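Local coordinates for protein fructose-bisphosphate aldolase (Slackia heliotrinireducens, PDB 4MOZ) that belongs to the DeoC/LacD family of aldolases and folds as an eight-stranded parallel TIM barrel, at residues Y143-G148 / A157-L162; M103-N108 / P120-I125; V174-P179 / F208-P213; D115-P120 / L147-E152. One frame throughout, in Å; residues are numbered along the deposited sequence.

How the contacts relate
Contacts 1, 2 and 4 form one connected region at and beyond the ends of barrel strands 99-102 and 138-145, while contact 3 continues the barrel wall. Contact 1 touches contact 2 through Glu158 OE1 and Gln121 N, 2.9 Å apart, and through Thr144 N and Asn104 OD1. Contacts 1 and 4 share Leu147 and Gly148, and their centres lie about 10 Å apart. Contacts 2 and 4 share Pro120. Strand 138-145 of contact 1 pairs with strand 172-177 of contact 3, where Tyr143 O is 2.8 Å from Trp176 N. Contacts 2 and 3 do not touch; their nearest atoms are about 7 Å apart.

Contact 1: Y143-G148 / A157-L162; sequences YTLYLG and AEAGQL
Tyr143 holds its CG trans to the backbone N (chi1 -170°), while Glu158 sets its CG opposite its own carbonyl carbon (chi1 -70°) and extends from there. These torsions bring the phenol end of the tyrosine to the carboxylate. Tyr143 OH donates a short hydrogen bond to Glu158 OE1, 2.5 Å away. OE1 lies at the ring edge, near the ring plane. The carboxylate plane is turned 75° from the ring. The hydroxyl meets OE1 on its anti side and somewhat out of the carboxylate plane. OE1 also accepts from the backbone N of Gln121, so two donors grip this oxygen.

The rest of the contact is apolar and buried. Ala159 CB packs 3.7 Å from Tyr143 CD1 and 3.8 Å from Leu145 CD2, so one methyl serves both strand side chains. The backbone N of Ala159 sits over one face of the Tyr143 ring, toward its rim. At the root of the ring, Leu162 CD2 comes within 3.8 Å of Tyr143 CB.

The arrangement is the strand-to-helix packing of a TIM barrel, with the axes of strand 143-145 and helix 157-162 9.1 Å apart at closest approach. It belongs to the beta-alpha-beta unit of strand 138-145, helix 152-168 and strand 172-177. Leu204 of the next helix, 191-204, touches both Leu145 and Ala159, and Leu175 of strand 172-177 packs beside Tyr143.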
loop_
_atom_site.group_PDB
_atom_site.type_symbol
_atom_site.label_atom_id
_atom_site.label_comp_id
_atom_site.label_asym_id
_atom_site.label_seq_id
_atom_site.Cartn_x
_atom_site.Cartn_y
_atom_site.Cartn_z
ATOM N N TYR C 143 14.815 14.494 -6.681
ATOM C CA TYR C 143 14.330 13.632 -5.607
ATOM C C TYR C 143 15.401 13.496 -4.534
ATOM O O TYR C 143 16.583 13.348 -4.857
ATOM C CB TYR C 143 13.943 12.252 -6.159
ATOM C CG TYR C 143 13.219 11.371 -5.167
ATOM C CD1 TYR C 143 13.933 10.511 -4.325
ATOM C CD2 TYR C 143 11.825 11.393 -5.062
ATOM C CE1 TYR C 143 13.283 9.704 -3.409
ATOM C CE2 TYR C 143 11.167 10.580 -4.147
ATOM C CZ TYR C 143 11.907 9.741 -3.321
ATOM O OH TYR C 143 11.283 8.935 -2.397
ATOM N N THR C 144 14.987 13.548 -3.269
ATOM C CA THR C 144 15.896 13.376 -2.129
ATOM C C THR C 144 15.803 11.978 -1.513
ATOM O O THR C 144 14.707 11.471 -1.282
ATOM C CB THR C 144 15.601 14.409 -1.024
ATOM O OG1 THR C 144 15.772 15.723 -1.553
ATOM C CG2 THR C 144 16.543 14.226 0.167
ATOM N N LEU C 145 16.955 11.370 -1.236
ATOM C CA LEU C 145 17.008 10.092 -0.516
ATOM C C LEU C 145 17.853 10.235 0.737
ATOM O O LEU C 145 18.969 10.750 0.672
ATOM C CB LEU C 145 17.616 8.980 -1.374
ATOM C CG LEU C 145 16.928 8.526 -2.655
ATOM C CD1 LEU C 145 17.490 9.276 -3.857
ATOM C CD2 LEU C 145 17.122 7.025 -2.817
ATOM N N TYR C 146 17.317 9.782 1.871
ATOM C CA TYR C 146 18.095 9.686 3.102
ATOM C C TYR C 146 18.522 8.239 3.299
ATOM O O TYR C 146 17.791 7.438 3.876
ATOM C CB TYR C 146 17.311 10.209 4.320
ATOM C CG TYR C 146 16.667 11.556 4.078
ATOM C CD1 TYR C 146 17.418 12.736 4.116
ATOM C CD2 TYR C 146 15.309 11.652 3.787
ATOM C CE1 TYR C 146 16.824 13.970 3.876
ATOM C CE2 TYR C 146 14.711 12.876 3.545
ATOM C CZ TYR C 146 15.466 14.029 3.590
ATOM O OH TYR C 146 14.856 15.240 3.344
ATOM N N LEU C 147 19.699 7.900 2.786
ATOM C CA LEU C 147 20.259 6.568 2.997
ATOM C C LEU C 147 20.527 6.379 4.477
ATOM O O LEU C 147 20.863 7.335 5.174
ATOM C CB LEU C 147 21.548 6.376 2.194
ATOM C CG LEU C 147 21.470 6.597 0.675
ATOM C CD1 LEU C 147 22.837 6.372 0.037
ATOM C CD2 LEU C 147 20.415 5.721 0.009
ATOM N N GLY C 148 20.347 5.153 4.958
ATOM C CA GLY C 148 20.583 4.842 6.363
ATOM C C GLY C 148 19.450 5.223 7.297
ATOM O O GLY C 148 19.515 4.941 8.492
ATOM N N ALA C 157 12.842 2.829 -3.544
ATOM C CA ALA C 157 11.820 2.338 -4.471
ATOM C C ALA C 157 11.193 3.463 -5.284
ATOM O O ALA C 157 10.985 3.316 -6.487
ATOM C CB ALA C 157 10.743 1.571 -3.716
ATOM N N GLU C 158 10.883 4.580 -4.630
ATOM C CA GLU C 158 10.342 5.737 -5.343
ATOM C C GLU C 158 11.375 6.298 -6.321
ATOM O O GLU C 158 11.056 6.547 -7.482
ATOM C CB GLU C 158 9.857 6.825 -4.374
ATOM C CG GLU C 158 8.597 6.464 -3.600
ATOM C CD GLU C 158 8.092 7.577 -2.688
ATOM O OE1 GLU C 158 8.760 8.624 -2.539
ATOM O OE2 GLU C 158 6.999 7.401 -2.108
ATOM N N ALA C 159 12.617 6.458 -5.862
ATOM C CA ALA C 159 13.679 7.035 -6.697
ATOM C C ALA C 159 13.985 6.189 -7.929
ATOM O O ALA C 159 14.050 6.715 -9.036
ATOM C CB ALA C 159 14.944 7.281 -5.889
ATOM N N GLY C 160 14.160 4.884 -7.729
ATOM C CA GLY C 160 14.477 3.970 -8.819
ATOM C C GLY C 160 13.435 4.006 -9.923
ATOM O O GLY C 160 13.781 4.073 -11.099
ATOM N N GLN C 161 12.162 3.980 -9.532
ATOM C CA GLN C 161 11.042 4.035 -10.471
ATOM C C GLN C 161 10.989 5.381 -11.186
ATOM O O GLN C 161 10.687 5.449 -12.387
ATOM C CB GLN C 161 9.719 3.764 -9.736
ATOM C CG GLN C 161 8.471 3.780 -10.615
ATOM C CD GLN C 161 8.395 2.605 -11.582
ATOM O OE1 GLN C 161 9.070 1.594 -11.407
ATOM N NE2 GLN C 161 7.560 2.733 -12.602
ATOM N N LEU C 162 11.281 6.441 -10.438
ATOM C CA LEU C 162 11.258 7.797 -10.960
ATOM C C LEU C 162 12.306 8.001 -12.053
ATOM O O LEU C 162 12.020 8.606 -13.090
ATOM C CB LEU C 162 11.482 8.798 -9.829
ATOM C CG LEU C 162 11.088 10.241 -10.126
ATOM C CD1 LEU C 162 9.573 10.409 -10.085
ATOM C CD2 LEU C 162 11.762 11.168 -9.128
#

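Contact 2: M103-N108 / P120-I125; sequences MNSKTN and PQLHDI
Asn104 and Gln121 form a single backbone bridge, CA to CA 4.3 Å, between chain parts that run nearly opposite ways. Beside it, Leu122 N donates to Met103 O at 2.8 Å, in a fairly straight bond. Met103 is a selenomethionine with its chain bent at chi2 and chi3 (-61° and -68°), and this curls its end toward His123. SE lies 3.7 Å from His123 CE1 and meets the ring obliquely. CE rests 3.5 Å from His123 O. The Gln121 side chain runs alongside Met103. Its NE2 donates to the same His123 O at 2.8 Å, and that oxygen lies close to the plane of the Gln121 amide. His123 ND1 in turn donates to Asp124 O, which lies in the plane of the ring.

Both segments belong to the long loop between barrel strand 99-102 and helix 125-132. Asp124 is the N-cap of that helix, its OD1 accepting from Ala127 N.

Toward the other end, Asn104 CB lies 3.1 Å from Pro120 O. The Asn104 amide is held by Thr144 N at OD1 and by Ser119 O at ND2. Ser105 CB packs 3.9 Å from Leu122 CD1. Leu156 of a neighbouring subunit packs on Leu122, and Gln161 OE1 of that subunit accepts from Asp124 N.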
loop_
_atom_site.group_PDB
_atom_site.type_symbol
_atom_site.label_atom_id
_atom_site.label_comp_id
_atom_site.label_asym_id
_atom_site.label_seq_id
_atom_site.Cartn_x
_atom_site.Cartn_y
_atom_site.Cartn_z
HETATM N N MSE C 103 10.418 16.419 -6.814
HETATM C CA MSE C 103 9.312 15.465 -6.681
HETATM C C MSE C 103 8.902 15.149 -5.245
HETATM O O MSE C 103 7.737 14.856 -4.987
HETATM C CB MSE C 103 9.654 14.157 -7.396
HETATM C CG MSE C 103 9.871 14.308 -8.878
HETATM SE SE MSE C 103 8.295 14.971 -9.807
HETATM C CE MSE C 103 7.128 13.416 -9.598
ATOM N N ASN C 104 9.857 15.169 -4.322
ATOM C CA ASN C 104 9.539 14.933 -2.919
ATOM C C ASN C 104 9.936 16.097 -2.018
ATOM O O ASN C 104 10.768 16.916 -2.395
ATOM C CB ASN C 104 10.115 13.591 -2.428
ATOM C CG ASN C 104 11.636 13.552 -2.392
ATOM O OD1 ASN C 104 12.328 14.353 -3.031
ATOM N ND2 ASN C 104 12.167 12.590 -1.647
ATOM N N SER C 105 9.309 16.178 -0.848
ATOM C CA SER C 105 9.633 17.181 0.162
ATOM C C SER C 105 9.108 16.745 1.524
ATOM O O SER C 105 8.151 15.982 1.607
ATOM C CB SER C 105 9.028 18.543 -0.199
ATOM O OG SER C 105 9.730 19.154 -1.270
ATOM N N LYS C 106 9.737 17.248 2.584
ATOM C CA LYS C 106 9.264 17.060 3.954
ATOM C C LYS C 106 9.583 18.320 4.748
ATOM O O LYS C 106 10.377 19.147 4.294
ATOM C CB LYS C 106 9.924 15.834 4.597
ATOM C CG LYS C 106 11.416 15.976 4.858
ATOM C CD LYS C 106 11.890 14.962 5.890
ATOM C CE LYS C 106 13.311 15.248 6.346
ATOM N NZ LYS C 106 13.382 16.391 7.301
ATOM N N THR C 107 8.968 18.477 5.918
ATOM C CA THR C 107 9.334 19.578 6.818
ATOM C C THR C 107 10.430 19.121 7.783
ATOM O O THR C 107 10.714 17.925 7.884
ATOM C CB THR C 107 8.129 20.138 7.609
ATOM O OG1 THR C 107 7.781 19.244 8.677
ATOM C CG2 THR C 107 6.924 20.366 6.691
ATOM N N ASN C 108 11.046 20.079 8.473
ATOM C CA ASN C 108 12.076 19.788 9.467
ATOM C C ASN C 108 11.536 19.788 10.900
ATOM O O ASN C 108 12.302 19.932 11.855
ATOM C CB ASN C 108 13.250 20.775 9.338
ATOM C CG ASN C 108 12.841 22.223 9.588
ATOM O OD1 ASN C 108 11.667 22.586 9.482
ATOM N ND2 ASN C 108 13.821 23.063 9.906
ATOM N N PRO C 120 8.380 12.008 1.051
ATOM C CA PRO C 120 7.531 11.260 0.128
ATOM C C PRO C 120 7.365 11.928 -1.233
ATOM O O PRO C 120 7.283 13.156 -1.313
ATOM C CB PRO C 120 6.183 11.264 0.845
ATOM C CG PRO C 120 6.154 12.590 1.527
ATOM C CD PRO C 120 7.575 12.848 1.965
ATOM N N GLN C 121 7.296 11.121 -2.292
ATOM C CA GLN C 121 6.918 11.639 -3.597
ATOM C C GLN C 121 5.554 12.309 -3.456
ATOM O O GLN C 121 4.623 11.722 -2.917
ATOM C CB GLN C 121 6.869 10.529 -4.639
ATOM C CG GLN C 121 6.622 11.050 -6.046
ATOM C CD GLN C 121 6.789 9.981 -7.108
ATOM O OE1 GLN C 121 7.552 9.028 -6.930
ATOM N NE2 GLN C 121 6.083 10.138 -8.226
ATOM N N LEU C 122 5.455 13.546 -3.925
ATOM C CA LEU C 122 4.289 14.386 -3.661
ATOM C C LEU C 122 3.147 14.175 -4.643
ATOM O O LEU C 122 2.011 14.510 -4.340
ATOM C CB LEU C 122 4.699 15.860 -3.624
ATOM C CG LEU C 122 5.741 16.232 -2.566
ATOM C CD1 LEU C 122 6.242 17.660 -2.762
ATOM C CD2 LEU C 122 5.204 16.031 -1.152
ATOM N N HIS C 123 3.451 13.613 -5.810
ATOM C CA HIS C 123 2.461 13.377 -6.867
ATOM C C HIS C 123 3.099 12.507 -7.906
ATOM O O HIS C 123 4.312 12.324 -7.894
ATOM C CB HIS C 123 2.036 14.702 -7.502
ATOM C CG HIS C 123 3.200 15.615 -7.802
ATOM N ND1 HIS C 123 3.996 15.445 -8.876
ATOM C CD2 HIS C 123 3.717 16.699 -7.095
ATOM C CE1 HIS C 123 4.962 16.381 -8.868
ATOM N NE2 HIS C 123 4.792 17.147 -7.777
ATOM N N ASP C 124 2.310 11.972 -8.830
ATOM C CA ASP C 124 2.878 11.147 -9.894
ATOM C C ASP C 124 3.626 11.981 -10.947
ATOM O O ASP C 124 3.507 13.216 -10.987
ATOM C CB ASP C 124 1.814 10.242 -10.538
ATOM C CG ASP C 124 0.652 11.020 -11.150
ATOM O OD1 ASP C 124 0.819 12.199 -11.540
ATOM O OD2 ASP C 124 -0.446 10.435 -11.253
ATOM N N ILE C 125 4.396 11.297 -11.790
ATOM C CA ILE C 125 5.133 11.954 -12.860
ATOM C C ILE C 125 4.185 12.582 -13.883
ATOM O O ILE C 125 4.484 13.634 -14.443
ATOM C CB ILE C 125 6.149 11.001 -13.539
ATOM C CG1 ILE C 125 7.077 11.781 -14.482
ATOM C CG2 ILE C 125 5.447 9.845 -14.254
ATOM C CD1 ILE C 125 8.313 11.014 -14.910
#

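Contact 3: V174-P179 / F208-P213; sequences VLWIYP and FVKVNP
The Trp176 indole carries the aliphatic part of Lys210 over one face. Lys210 CG stands 3.7 Å from the centroid of the five-membered ring, a CH-pi contact, and comes 3.4 Å from Trp176 CD1. At the indole edge, in its plane, lies Tyr178 CZ. The Tyr178 ring is met at its own edge by Lys210 NZ and by the backbone N of Asn212. The Asn212 amide approaches obliquely with its plane 20° from that of the ring, and ND2 is 3.4 Å from Tyr178 CD1. Lys210 bends at chi2 (58°), which carries its CE to 3.1 Å from Tyr178 OH. NZ donates to Val211 O at 2.9 Å, coming from above the carbonyl plane.

Trp176 and Lys210 sit on two neighbouring parallel strands of the TIM barrel, joined by a beta-alpha-beta crossover through helix 191-204; Tyr178 and Asn212 follow in the loops after them. Val174, Leu175 and Trp176 pair with Phe208, Val209 and Lys210. Three backbone bonds hold them: Leu175 N to Phe208 O, Lys210 N to Leu175 O at 2.8 Å, and Ile177 N to Lys210 O.

Trp176 and Lys210 share one face of the sheet, where Lys102 makes a cation-pi contact with the indole. Leu175 and Val209 point to the other face. There Ile177 CG1 packs 4.2 Å from Val209 CG2, and Ala201 of helix 191-204 touches both. Past the paired part, a water links Ile177 O to Asn212 N.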
loop_
_atom_site.group_PDB
_atom_site.type_symbol
_atom_site.label_atom_id
_atom_site.label_comp_id
_atom_site.label_asym_id
_atom_site.label_seq_id
_atom_site.Cartn_x
_atom_site.Cartn_y
_atom_site.Cartn_z
ATOM N N VAL C 174 18.124 14.691 -11.185
ATOM C CA VAL C 174 19.067 15.048 -10.133
ATOM C C VAL C 174 18.586 14.416 -8.825
ATOM O O VAL C 174 17.451 14.642 -8.399
ATOM C CB VAL C 174 19.181 16.581 -9.945
ATOM C CG1 VAL C 174 20.219 16.921 -8.880
ATOM C CG2 VAL C 174 19.514 17.274 -11.264
ATOM N N LEU C 175 19.446 13.621 -8.197
ATOM C CA LEU C 175 19.137 13.066 -6.891
ATOM C C LEU C 175 19.930 13.778 -5.805
ATOM O O LEU C 175 21.149 13.902 -5.903
ATOM C CB LEU C 175 19.422 11.563 -6.855
ATOM C CG LEU C 175 18.605 10.654 -7.781
ATOM C CD1 LEU C 175 19.072 9.212 -7.641
ATOM C CD2 LEU C 175 17.110 10.763 -7.504
ATOM N N TRP C 176 19.230 14.272 -4.791
ATOM C CA TRP C 176 19.873 14.724 -3.567
ATOM C C TRP C 176 20.043 13.513 -2.717
ATOM O O TRP C 176 19.077 12.814 -2.436
ATOM C CB TRP C 176 18.981 15.697 -2.821
ATOM C CG TRP C 176 18.948 17.102 -3.356
ATOM C CD1 TRP C 176 19.437 18.249 -2.740
ATOM C CD2 TRP C 176 18.352 17.567 -4.619
ATOM N NE1 TRP C 176 19.209 19.354 -3.517
ATOM C CE2 TRP C 176 18.560 19.018 -4.656
ATOM C CE3 TRP C 176 17.699 16.951 -5.681
ATOM C CZ2 TRP C 176 18.122 19.799 -5.722
ATOM C CZ3 TRP C 176 17.270 17.742 -6.753
ATOM C CH2 TRP C 176 17.472 19.136 -6.770
ATOM N N ILE C 177 21.264 13.223 -2.300
ATOM C CA ILE C 177 21.466 12.066 -1.442
ATOM C C ILE C 177 22.190 12.454 -0.162
ATOM O O ILE C 177 23.395 12.705 -0.166
ATOM C CB ILE C 177 22.155 10.892 -2.172
ATOM C CG1 ILE C 177 21.358 10.508 -3.431
ATOM C CG2 ILE C 177 22.276 9.703 -1.232
ATOM C CD1 ILE C 177 21.751 9.189 -4.074
ATOM N N TYR C 178 21.420 12.520 0.923
ATOM C CA TYR C 178 21.926 12.898 2.231
ATOM C C TYR C 178 21.727 11.755 3.212
ATOM O O TYR C 178 20.655 11.633 3.804
ATOM C CB TYR C 178 21.184 14.124 2.758
ATOM C CG TYR C 178 21.286 15.366 1.908
ATOM C CD1 TYR C 178 22.522 15.840 1.463
ATOM C CD2 TYR C 178 20.146 16.095 1.585
ATOM C CE1 TYR C 178 22.613 16.991 0.701
ATOM C CE2 TYR C 178 20.228 17.247 0.825
ATOM C CZ TYR C 178 21.460 17.689 0.391
ATOM O OH TYR C 178 21.532 18.836 -0.359
ATOM N N PRO C 179 22.748 10.898 3.382
ATOM C CA PRO C 179 22.614 9.856 4.392
ATOM C C PRO C 179 22.295 10.469 5.753
ATOM O O PRO C 179 23.069 11.262 6.289
ATOM C CB PRO C 179 23.983 9.179 4.376
ATOM C CG PRO C 179 24.444 9.350 2.965
ATOM C CD PRO C 179 23.968 10.724 2.571
ATOM N N PHE C 208 22.681 13.435 -12.432
ATOM C CA PHE C 208 23.472 14.194 -11.475
ATOM C C PHE C 208 23.134 13.775 -10.052
ATOM O O PHE C 208 22.013 13.344 -9.775
ATOM C CB PHE C 208 23.237 15.702 -11.638
ATOM C CG PHE C 208 23.719 16.252 -12.950
ATOM C CD1 PHE C 208 25.052 16.612 -13.122
ATOM C CD2 PHE C 208 22.839 16.407 -14.018
ATOM C CE1 PHE C 208 25.499 17.110 -14.337
ATOM C CE2 PHE C 208 23.280 16.910 -15.233
ATOM C CZ PHE C 208 24.610 17.263 -15.392
ATOM N N VAL C 209 24.113 13.898 -9.161
ATOM C CA VAL C 209 23.916 13.624 -7.744
ATOM C C VAL C 209 24.394 14.815 -6.916
ATOM O O VAL C 209 25.513 15.304 -7.099
ATOM C CB VAL C 209 24.608 12.312 -7.289
ATOM C CG1 VAL C 209 26.086 12.287 -7.663
ATOM C CG2 VAL C 209 24.424 12.085 -5.792
ATOM N N LYS C 210 23.527 15.290 -6.026
ATOM C CA LYS C 210 23.873 16.367 -5.110
ATOM C C LYS C 210 24.189 15.787 -3.737
ATOM O O LYS C 210 23.361 15.109 -3.143
ATOM C CB LYS C 210 22.741 17.414 -5.062
ATOM C CG LYS C 210 22.642 18.273 -3.806
ATOM C CD LYS C 210 23.884 19.084 -3.474
ATOM C CE LYS C 210 23.610 19.989 -2.278
ATOM N NZ LYS C 210 24.678 19.951 -1.245
ATOM N N VAL C 211 25.401 16.045 -3.259
ATOM C CA VAL C 211 25.854 15.570 -1.949
ATOM C C VAL C 211 26.368 16.738 -1.114
ATOM O O VAL C 211 26.609 17.820 -1.639
ATOM C CB VAL C 211 26.982 14.508 -2.065
ATOM C CG1 VAL C 211 26.471 13.225 -2.712
ATOM C CG2 VAL C 211 28.182 15.063 -2.827
ATOM N N ASN C 212 26.525 16.518 0.186
ATOM C CA ASN C 212 27.230 17.459 1.042
ATOM C C ASN C 212 28.727 17.393 0.771
ATOM O O ASN C 212 29.233 16.338 0.365
ATOM C CB ASN C 212 26.986 17.128 2.511
ATOM C CG ASN C 212 25.619 17.557 2.984
ATOM O OD1 ASN C 212 25.162 18.657 2.673
ATOM N ND2 ASN C 212 24.958 16.688 3.745
ATOM N N PRO C 213 29.446 18.511 0.992
ATOM C CA PRO C 213 30.901 18.399 0.974
ATOM C C PRO C 213 31.375 17.545 2.154
ATOM O O PRO C 213 30.863 17.701 3.264
ATOM C CB PRO C 213 31.372 19.853 1.121
ATOM C CG PRO C 213 30.221 20.575 1.747
ATOM C CD PRO C 213 28.994 19.898 1.220
HETATM O O HOH W 1 25.744 14.041 1.066
#

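Contact 4: D115-P120 / L147-E152; sequences DDPYSP and LGSEYE
Ser149 and Pro117 lie at the tight part of this contact. Ser149 OG donates to Pro117 O at 2.7 Å. The same hydroxyl accepts from Tyr151 N at 3.1 Å, an ST turn, so two bonds fix its position. With chi1 at 170° the Ser149 OG swings away from its own backbone N, toward Pro117. Close by, Glu150 N donates to Asp116 OD2 at 2.8 Å, on the anti side of that oxygen. The other carboxylate oxygen, OD1, accepts from Lys182 N, so both oxygens of the Asp116 carboxylate are held. A water donates to Asp116 OD2 and to Gly148 O, bridging the two segments. Tyr151 adds packing: its CB lies 3.8 Å from Tyr118 CB, and the backbone O of Asp116 and Pro117 line the edge of its ring.

The more open side is polar. Tyr151 OH donates to Asp115 OD2 at 2.7 Å, and OD2 receives it on its syn lone pair. Ring and carboxylate planes stand almost at right angles, 84° apart, and both residues are partly exposed. Glu150 OE2 is 4.5 Å from Asp116 OD2. Glu150 OE2 accepts from Gln114 NE2 of a neighbouring subunit. It also has a long, weak ion pair with Lys182 NZ, which would probably offset part of the repulsion between the two carboxylates.

Residues 149-152 form a type I beta turn, with Tyr151 at the N-cap position of helix 152-168. The contact joins two barrel loops: the one that follows strand 99-102, and the one that leads from strand 138-145 into helix 152-168. Thr154 and Met155 of that helix pack on Tyr118.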
loop_
_atom_site.group_PDB
_atom_site.type_symbol
_atom_site.label_atom_id
_atom_site.label_comp_id
_atom_site.label_asym_id
_atom_site.label_seq_id
_atom_site.Cartn_x
_atom_site.Cartn_y
_atom_site.Cartn_z
ATOM N N ASP C 115 12.353 10.573 15.125
ATOM C CA ASP C 115 12.097 9.564 14.094
ATOM C C ASP C 115 12.990 9.830 12.884
ATOM O O ASP C 115 13.217 10.983 12.517
ATOM C CB ASP C 115 10.617 9.587 13.678
ATOM C CG ASP C 115 10.153 8.282 13.010
ATOM O OD1 ASP C 115 10.793 7.217 13.186
ATOM O OD2 ASP C 115 9.117 8.323 12.309
ATOM N N ASP C 116 13.501 8.760 12.280
ATOM C CA ASP C 116 14.292 8.851 11.054
ATOM C C ASP C 116 13.508 9.572 9.950
ATOM O O ASP C 116 12.284 9.480 9.906
ATOM C CB ASP C 116 14.704 7.451 10.586
ATOM C CG ASP C 116 15.962 6.942 11.271
ATOM O OD1 ASP C 116 16.540 7.649 12.125
ATOM O OD2 ASP C 116 16.383 5.817 10.949
ATOM N N PRO C 117 14.211 10.288 9.056
ATOM C CA PRO C 117 13.513 11.091 8.050
ATOM C C PRO C 117 12.917 10.283 6.898
ATOM O O PRO C 117 13.465 9.245 6.502
ATOM C CB PRO C 117 14.610 12.018 7.519
ATOM C CG PRO C 117 15.868 11.229 7.686
ATOM C CD PRO C 117 15.679 10.401 8.932
ATOM N N TYR C 118 11.790 10.772 6.388
ATOM C CA TYR C 118 11.200 10.276 5.158
ATOM C C TYR C 118 10.610 11.448 4.367
ATOM O O TYR C 118 9.812 12.228 4.892
ATOM C CB TYR C 118 10.132 9.209 5.446
ATOM C CG TYR C 118 9.297 8.828 4.234
ATOM C CD1 TYR C 118 9.898 8.548 3.005
ATOM C CD2 TYR C 118 7.909 8.729 4.321
ATOM C CE1 TYR C 118 9.142 8.206 1.897
ATOM C CE2 TYR C 118 7.140 8.379 3.213
ATOM C CZ TYR C 118 7.763 8.123 2.003
ATOM O OH TYR C 118 7.023 7.775 0.893
ATOM N N SER C 119 11.028 11.572 3.111
ATOM C CA SER C 119 10.480 12.578 2.200
ATOM C C SER C 119 9.721 11.880 1.065
ATOM O O SER C 119 10.335 11.220 0.223
ATOM C CB SER C 119 11.594 13.489 1.674
ATOM O OG SER C 119 11.110 14.394 0.701
ATOM N N PRO C 120 8.380 12.008 1.051
ATOM C CA PRO C 120 7.531 11.260 0.128
ATOM C C PRO C 120 7.365 11.928 -1.233
ATOM O O PRO C 120 7.283 13.156 -1.313
ATOM C CB PRO C 120 6.183 11.264 0.845
ATOM C CG PRO C 120 6.154 12.590 1.527
ATOM C CD PRO C 120 7.575 12.848 1.965
ATOM N N LEU C 147 19.699 7.900 2.786
ATOM C CA LEU C 147 20.259 6.568 2.997
ATOM C C LEU C 147 20.527 6.379 4.477
ATOM O O LEU C 147 20.863 7.335 5.174
ATOM C CB LEU C 147 21.548 6.376 2.194
ATOM C CG LEU C 147 21.470 6.597 0.675
ATOM C CD1 LEU C 147 22.837 6.372 0.037
ATOM C CD2 LEU C 147 20.415 5.721 0.009
ATOM N N GLY C 148 20.347 5.153 4.958
ATOM C CA GLY C 148 20.583 4.842 6.363
ATOM C C GLY C 148 19.450 5.223 7.297
ATOM O O GLY C 148 19.515 4.941 8.492
ATOM N N SER C 149 18.422 5.885 6.765
ATOM C CA SER C 149 17.180 6.103 7.501
ATOM C C SER C 149 16.424 4.782 7.555
ATOM O O SER C 149 16.549 3.960 6.647
ATOM C CB SER C 149 16.314 7.155 6.802
ATOM O OG SER C 149 15.010 7.213 7.367
ATOM N N GLU C 150 15.630 4.580 8.601
ATOM C CA GLU C 150 14.764 3.399 8.666
ATOM C C GLU C 150 13.711 3.384 7.554
ATOM O O GLU C 150 13.100 2.352 7.295
ATOM C CB GLU C 150 14.118 3.263 10.047
ATOM C CG GLU C 150 15.118 2.817 11.102
ATOM C CD GLU C 150 14.499 2.533 12.453
ATOM O OE1 GLU C 150 13.259 2.625 12.587
ATOM O OE2 GLU C 150 15.269 2.214 13.383
ATOM N N TYR C 151 13.523 4.523 6.888
ATOM C CA TYR C 151 12.610 4.610 5.751
ATOM C C TYR C 151 13.336 4.621 4.399
ATOM O O TYR C 151 12.734 4.940 3.373
ATOM C CB TYR C 151 11.699 5.831 5.898
ATOM C CG TYR C 151 10.961 5.872 7.216
ATOM C CD1 TYR C 151 9.846 5.063 7.443
ATOM C CD2 TYR C 151 11.380 6.716 8.238
ATOM C CE1 TYR C 151 9.171 5.100 8.657
ATOM C CE2 TYR C 151 10.714 6.762 9.452
ATOM C CZ TYR C 151 9.612 5.957 9.659
ATOM O OH TYR C 151 8.958 6.013 10.867
ATOM N N GLU C 152 14.621 4.256 4.412
ATOM C CA GLU C 152 15.457 4.173 3.201
ATOM C C GLU C 152 14.778 3.401 2.066
ATOM O O GLU C 152 14.787 3.847 0.919
ATOM C CB GLU C 152 16.812 3.532 3.526
ATOM C CG GLU C 152 17.714 3.264 2.322
ATOM C CD GLU C 152 18.922 2.400 2.667
ATOM O OE1 GLU C 152 19.904 2.946 3.220
ATOM O OE2 GLU C 152 18.897 1.179 2.374
HETATM O O HOH W 2 18.931 5.025 11.115
#